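Local structure of transcriptional regulatory protein FIXJ (Sinorhizobium meliloti, 1D5W) at residues S78-G83 with A96-F101; A38-A43 with R67-L72; P14-L19 with V30-S35. The protein is a two-component response regulator, present here as its receiver domain, that on activation by FixL switches on the nifA and fixK genes of nitrogen fixation. The protein carries 3 engineered substitutions. All coordinates share one frame; numbering follows the deposited sequence.

Interaction 1: residues S78-G83 with A96-F101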
# COMPACT_ATOMS: atom_id res chain seq x y z
N SER A 78 2.78 11.93 1.47
CA SER A 78 4.16 11.48 1.52
C SER A 78 4.52 10.38 0.55
O SER A 78 3.73 9.48 0.28
CB SER A 78 4.48 11.00 2.93
OG SER A 78 4.28 12.04 3.87
N ILE A 79 5.74 10.46 0.04
CA ILE A 79 6.26 9.46 -0.88
C ILE A 79 7.52 8.92 -0.25
O ILE A 79 8.35 9.69 0.25
CB ILE A 79 6.60 10.07 -2.26
CG1 ILE A 79 5.33 10.59 -2.93
CG2 ILE A 79 7.28 9.01 -3.14
CD1 ILE A 79 5.59 11.73 -3.91
N VAL A 80 7.67 7.60 -0.24
CA VAL A 80 8.87 7.01 0.32
C VAL A 80 9.71 6.55 -0.86
O VAL A 80 9.18 5.96 -1.80
CB VAL A 80 8.54 5.77 1.17
CG1 VAL A 80 9.84 5.15 1.71
CG2 VAL A 80 7.62 6.15 2.31
N ILE A 81 11.00 6.85 -0.85
CA ILE A 81 11.87 6.38 -1.92
C ILE A 81 12.97 5.60 -1.23
O ILE A 81 13.39 5.96 -0.14
CB ILE A 81 12.47 7.52 -2.79
CG1 ILE A 81 13.14 8.58 -1.90
CG2 ILE A 81 11.37 8.11 -3.71
CD1 ILE A 81 13.94 9.61 -2.69
N THR A 82 13.43 4.52 -1.85
CA THR A 82 14.44 3.68 -1.23
C THR A 82 15.16 2.76 -2.21
O THR A 82 14.59 2.30 -3.21
CB THR A 82 13.80 2.79 -0.15
OG1 THR A 82 14.83 2.10 0.58
CG2 THR A 82 12.88 1.74 -0.81
N GLY A 83 16.42 2.48 -1.89
CA GLY A 83 17.18 1.58 -2.72
C GLY A 83 17.28 0.25 -1.99
O GLY A 83 17.94 -0.68 -2.46
N ALA A 96 0.70 3.15 6.46
CA ALA A 96 0.93 4.36 7.24
C ALA A 96 0.37 5.58 6.51
O ALA A 96 0.40 6.70 7.03
CB ALA A 96 2.42 4.53 7.53
N GLY A 97 -0.12 5.37 5.28
CA GLY A 97 -0.70 6.46 4.52
C GLY A 97 0.06 7.05 3.34
O GLY A 97 -0.37 8.07 2.79
N ALA A 98 1.15 6.43 2.93
CA ALA A 98 1.94 6.95 1.81
C ALA A 98 1.19 6.95 0.47
O ALA A 98 0.47 6.01 0.15
CB ALA A 98 3.24 6.16 1.66
N VAL A 99 1.38 8.01 -0.30
CA VAL A 99 0.77 8.15 -1.61
C VAL A 99 1.49 7.22 -2.58
O VAL A 99 0.98 6.88 -3.66
CB VAL A 99 0.92 9.60 -2.13
CG1 VAL A 99 0.44 9.69 -3.58
CG2 VAL A 99 0.14 10.55 -1.24
N ASP A 100 2.71 6.83 -2.20
CA ASP A 100 3.52 5.95 -3.03
C ASP A 100 4.83 5.56 -2.35
O ASP A 100 5.32 6.24 -1.43
CB ASP A 100 3.80 6.63 -4.37
CG ASP A 100 3.95 5.64 -5.51
OD1 ASP A 100 3.76 6.05 -6.68
OD2 ASP A 100 4.27 4.45 -5.25
N PHE A 101 5.38 4.45 -2.84
CA PHE A 101 6.61 3.87 -2.34
C PHE A 101 7.33 3.48 -3.63
O PHE A 101 6.88 2.59 -4.34
CB PHE A 101 6.25 2.63 -1.52
CG PHE A 101 7.42 1.92 -0.91
CD1 PHE A 101 7.76 2.15 0.42
CD2 PHE A 101 8.13 0.98 -1.64
CE1 PHE A 101 8.79 1.45 1.02
CE2 PHE A 101 9.16 0.26 -1.06
CZ PHE A 101 9.50 0.49 0.28
O HOH W 1 0.70 10.56 2.25

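Interaction 2: residues A38-A43 with R67-L72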
# COMPACT_ATOMS: atom_id res chain seq x y z
N ALA A 38 14.37 15.78 12.64
CA ALA A 38 14.33 17.21 12.35
C ALA A 38 13.03 17.56 11.63
O ALA A 38 12.38 18.55 11.98
CB ALA A 38 15.54 17.61 11.51
N PHE A 39 12.66 16.76 10.62
CA PHE A 39 11.43 17.06 9.88
C PHE A 39 10.20 16.91 10.76
O PHE A 39 9.27 17.70 10.66
CB PHE A 39 11.26 16.16 8.66
CG PHE A 39 10.01 16.48 7.88
CD1 PHE A 39 9.92 17.67 7.16
CD2 PHE A 39 8.90 15.65 7.95
CE1 PHE A 39 8.73 18.03 6.51
CE2 PHE A 39 7.70 16.00 7.31
CZ PHE A 39 7.61 17.19 6.60
N LEU A 40 10.20 15.90 11.61
CA LEU A 40 9.07 15.67 12.51
C LEU A 40 8.84 16.87 13.42
O LEU A 40 7.72 17.34 13.60
CB LEU A 40 9.32 14.42 13.36
CG LEU A 40 8.18 14.00 14.28
CD1 LEU A 40 6.91 13.81 13.48
CD2 LEU A 40 8.57 12.70 14.99
N ALA A 41 9.94 17.38 13.98
CA ALA A 41 9.90 18.54 14.87
C ALA A 41 9.31 19.75 14.15
O ALA A 41 8.56 20.55 14.74
CB ALA A 41 11.31 18.85 15.37
N PHE A 42 9.63 19.87 12.87
CA PHE A 42 9.16 20.98 12.03
C PHE A 42 7.77 20.73 11.44
O PHE A 42 7.04 21.67 11.13
CB PHE A 42 10.18 21.21 10.89
CG PHE A 42 9.82 22.35 9.96
CD1 PHE A 42 9.99 23.68 10.34
CD2 PHE A 42 9.30 22.08 8.69
CE1 PHE A 42 9.65 24.73 9.47
CE2 PHE A 42 8.95 23.13 7.82
CZ PHE A 42 9.13 24.45 8.21
N ALA A 43 7.40 19.46 11.30
CA ALA A 43 6.11 19.09 10.70
C ALA A 43 4.88 19.87 11.17
O ALA A 43 4.04 20.28 10.36
CB ALA A 43 5.86 17.57 10.87
N ARG A 67 4.44 7.09 10.45
CA ARG A 67 3.57 6.68 11.56
C ARG A 67 3.53 7.79 12.60
O ARG A 67 2.47 8.13 13.13
CB ARG A 67 4.06 5.40 12.22
CG ARG A 67 3.76 4.12 11.46
CD ARG A 67 4.10 2.91 12.33
NE ARG A 67 4.28 1.70 11.53
CZ ARG A 67 5.45 1.24 11.12
NH1 ARG A 67 6.57 1.87 11.44
NH2 ARG A 67 5.50 0.15 10.36
N ASN A 68 4.71 8.34 12.90
CA ASN A 68 4.82 9.41 13.86
C ASN A 68 3.99 10.60 13.42
O ASN A 68 3.32 11.23 14.24
CB ASN A 68 6.28 9.82 14.01
CG ASN A 68 7.07 8.82 14.82
OD1 ASN A 68 8.30 8.77 14.75
ND2 ASN A 68 6.37 8.02 15.61
N LEU A 69 4.02 10.90 12.12
CA LEU A 69 3.23 12.03 11.61
C LEU A 69 1.76 11.74 11.83
O LEU A 69 0.98 12.63 12.19
CB LEU A 69 3.49 12.26 10.12
CG LEU A 69 4.86 12.83 9.73
CD1 LEU A 69 4.93 12.94 8.20
CD2 LEU A 69 5.06 14.19 10.38
N GLY A 70 1.38 10.48 11.61
CA GLY A 70 0.00 10.07 11.79
C GLY A 70 -0.42 10.25 13.23
O GLY A 70 -1.48 10.82 13.50
N ASP A 71 0.40 9.78 14.16
CA ASP A 71 0.10 9.91 15.58
C ASP A 71 -0.18 11.36 15.93
O ASP A 71 -1.08 11.65 16.72
CB ASP A 71 1.27 9.41 16.43
CG ASP A 71 1.58 7.95 16.19
OD1 ASP A 71 0.63 7.14 16.08
OD2 ASP A 71 2.78 7.61 16.12
N LEU A 72 0.59 12.28 15.35
CA LEU A 72 0.41 13.71 15.61
C LEU A 72 -0.77 14.22 14.80
O LEU A 72 -1.12 15.40 14.87
CB LEU A 72 1.69 14.48 15.23

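Interaction 3: residues P14-L19 with V30-S35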
# COMPACT_ATOMS: atom_id res chain seq x y z
N PRO A 14 24.69 14.02 0.59
CA PRO A 14 24.88 13.93 -0.86
C PRO A 14 23.59 13.57 -1.61
O PRO A 14 23.24 14.17 -2.63
CB PRO A 14 25.94 12.84 -1.01
CG PRO A 14 26.71 12.94 0.27
CD PRO A 14 25.63 13.14 1.30
N VAL A 15 22.88 12.56 -1.09
CA VAL A 15 21.64 12.11 -1.71
C VAL A 15 20.58 13.19 -1.56
O VAL A 15 19.88 13.52 -2.51
CB VAL A 15 21.15 10.79 -1.04
CG1 VAL A 15 19.73 10.46 -1.47
CG2 VAL A 15 22.12 9.65 -1.42
N ARG A 16 20.51 13.74 -0.35
CA ARG A 16 19.59 14.81 0.03
C ARG A 16 19.75 15.96 -0.97
O ARG A 16 18.77 16.45 -1.53
CB ARG A 16 19.99 15.29 1.43
CG ARG A 16 19.20 16.42 2.04
CD ARG A 16 19.97 16.94 3.27
NE ARG A 16 20.32 15.84 4.16
CZ ARG A 16 21.22 15.90 5.13
NH1 ARG A 16 21.90 17.02 5.36
NH2 ARG A 16 21.46 14.83 5.88
N LYS A 17 21.00 16.36 -1.20
CA LYS A 17 21.32 17.44 -2.13
C LYS A 17 21.01 17.16 -3.61
O LYS A 17 20.42 17.99 -4.28
CB LYS A 17 22.81 17.82 -2.01
CG LYS A 17 23.18 18.52 -0.71
CD LYS A 17 24.69 18.48 -0.48
CE LYS A 17 25.45 19.06 -1.65
NZ LYS A 17 26.92 18.85 -1.47
N SER A 18 21.40 15.98 -4.12
CA SER A 18 21.15 15.72 -5.54
C SER A 18 19.66 15.74 -5.88
O SER A 18 19.27 16.28 -6.91
CB SER A 18 21.76 14.40 -5.98
OG SER A 18 20.98 13.33 -5.50
N LEU A 19 18.84 15.15 -5.02
CA LEU A 19 17.39 15.15 -5.27
C LEU A 19 16.85 16.60 -5.18
O LEU A 19 16.02 17.02 -6.00
CB LEU A 19 16.68 14.25 -4.24
CG LEU A 19 15.15 14.25 -4.28
CD1 LEU A 19 14.67 13.94 -5.69
CD2 LEU A 19 14.60 13.21 -3.31
N VAL A 30 11.52 23.81 -3.05
CA VAL A 30 12.12 22.69 -2.31
C VAL A 30 12.79 23.06 -0.96
O VAL A 30 13.38 24.13 -0.83
CB VAL A 30 13.20 22.02 -3.19
CG1 VAL A 30 13.85 20.89 -2.43
CG2 VAL A 30 12.60 21.56 -4.51
N LYS A 31 12.70 22.17 0.02
CA LYS A 31 13.33 22.38 1.33
C LYS A 31 13.99 21.09 1.83
O LYS A 31 13.34 20.05 1.90
CB LYS A 31 12.29 22.85 2.36
CG LYS A 31 12.85 23.19 3.75
CD LYS A 31 11.72 23.63 4.68
CE LYS A 31 12.22 24.09 6.05
NZ LYS A 31 12.93 25.40 6.03
N MET A 32 15.28 21.15 2.18
CA MET A 32 15.99 19.97 2.69
C MET A 32 15.91 19.89 4.22
O MET A 32 15.79 20.90 4.91
CB MET A 32 17.48 19.98 2.30
CG MET A 32 17.76 19.85 0.82
SD MET A 32 19.45 19.30 0.48
CE MET A 32 20.32 20.88 0.41
N HIS A 33 15.97 18.67 4.73
CA HIS A 33 15.94 18.42 6.16
C HIS A 33 17.04 17.39 6.45
O HIS A 33 17.23 16.44 5.67
CB HIS A 33 14.57 17.87 6.56
CG HIS A 33 13.46 18.83 6.34
ND1 HIS A 33 13.00 19.68 7.32
CD2 HIS A 33 12.73 19.12 5.23
CE1 HIS A 33 12.05 20.45 6.84
NE2 HIS A 33 11.86 20.13 5.57
N GLN A 34 17.76 17.58 7.55
CA GLN A 34 18.86 16.68 7.90
C GLN A 34 18.45 15.31 8.38
O GLN A 34 19.10 14.31 8.08
CB GLN A 34 19.75 17.33 8.95
CG GLN A 34 20.41 18.60 8.47
CD GLN A 34 21.50 19.05 9.41
OE1 GLN A 34 22.21 20.02 9.12
NE2 GLN A 34 21.66 18.35 10.53
N SER A 35 17.37 15.23 9.14
CA SER A 35 16.94 13.95 9.67
C SER A 35 15.43 13.91 9.71
O SER A 35 14.77 14.94 9.58
CB SER A 35 17.46 13.75 11.08
OG SER A 35 16.79 14.66 11.95

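Interaction 1: residues S78-G83 with A96-F101
V80 and F101 sit side by side on neighbouring parallel strands and turn their side chains to the same face of the sheet. With CG anti to the backbone N (chi1 -179°), the F101 ring lies along strand 78-82. V80 meets it obliquely near one end, CB to CD1 at 3.8 Å; further along the strand, T82 CG2 approaches the far end of the ring, 3.8 Å from CZ. A90 and A93 of helix 87-95 and V87 of the second subunit also pack on F101. The hydrogen bond from V80 N to D100 O, 3.0 Å long and nearly straight at N-H (167°), confirms the pairing. V99 N donates to S78 O at 2.8 Å, and a water links S78 N with the carbonyl of G97, the positive-phi residue of the Schellman motif ending helix 87-95. D100 OD2 accepts from F101 N at 2.7 Å, while D100 OD1 forms a salt bridge with K95 of the second subunit. T82 OG1 is hydrogen-bonded to H84 N and to the phosphoryl group of the aspartyl phosphate at position 54. Strand 78-82, helix 87-95 and strand 100-103 form a beta-alpha-beta unit of the CheY-like receiver fold, whose phosphorylation site lies at the C-terminal ends of the strands.

Interaction 2: residues A38-A43 with R67-L72
F39 and L40 of helix 36-42, and A43 just after it, pack against L69 and N68 of helix 62-71, two neighbouring helices of the CheY-like alpha/beta receiver fold. The axes of 38-42 and 67-71 run nearly parallel, 17° apart, yet stay 10.6 Å from each other, so side chains alone bridge the gap. F39 comes first: its ring offers an edge, near the ring plane, to L69, with CE2 4.2 Å from CD1. L51 of strand 49-52 touches both residues. L40 reaches farther across. Its CG stands anti to the backbone N (chi1 -176°), which lets both methyls span the gap: CD2 rests 3.8 Å from N68 CB, and CD1 lies 3.6 Å from L69 CD2. The L40 side chain crosses that of N68 at about a right angle but slides past that of L69 in the opposite direction. An alanine at L40 would remove both methyls and would probably open a gap between the helices, leaving N68 CB and L69 CD2 without their leucine partner. I74, in the loop after helix 62-71, adds to the packing round A43 and L69. At the end of the segment, the A43 CB methyl meets L69 CD2 at 3.5 Å.

Interaction 3: residues P14-L19 with V30-S35
R16 and M32 meet at about a right angle between helix 13-24 and strand 29-33, the arginine's alkyl chain lying across the thioether. The axes of 14-19 and 30-33 run antiparallel, 9.1 Å apart at closest approach, as expected where a helix returns over the strand that follows it in a beta-alpha-beta unit. R16 leaves the helix with CG anti to the backbone N (chi1 179°) and continues extended to CD, where a bend at chi3 (-51°) turns the guanidinium alongside H33 and Q34. M32 CG stands anti to the carbonyl carbon and the chain runs extended to SD, 3.3 Å from R16 CG and 3.7 Å from K17 CA; the bend at the third torsion then sends CE to K17 CG at 3.9 Å. Although K17 CB points away from the strand, its CA and CG still meet M32. Beyond the strand, Q34 CA sits 3.7 Å above the plane of the R16 guanidinium, over its centre. Q34 CG approaches R16 NH1 at 3.8 Å, and the guanidinium and amide planes are inclined by only 21°. R16 NH2 lies 3.3 Å from Q34 O, but the angle is too poor for a hydrogen bond. R16 NE donates to D10 O, the backbone oxygen of a magnesium-binding residue. Thus the contact with 30-35 is mainly van der Waals in kind: M32 packs on the arginine's alkyl stem and Q34 covers one guanidinium face, while the directional bond to D10 fixes the NE end. The charge, close to D10 and D11, is likely to temper the negative potential of the acidic pocket.

Followed from the N terminus, interaction 3 closes the first loop, bringing helix 13-24 back onto strand 29-33 at one edge of the sheet. Interaction 2 comes next, joining helix 36-42 to helix 62-71 with strand 49-52 between them in the chain, and interaction 1 closes the last, pairing strand 78-82 with strand 100-103 at the other edge. The three loops are in series; none nests within or crosses another. They still touch in space: F39 and F42 of interaction 2 pack on H33 of interaction 3, R67 meets A96 of interaction 1, and L19 reaches I81. Together they join a helix to one edge strand, two helices to each other, and the other edge strand to its neighbour.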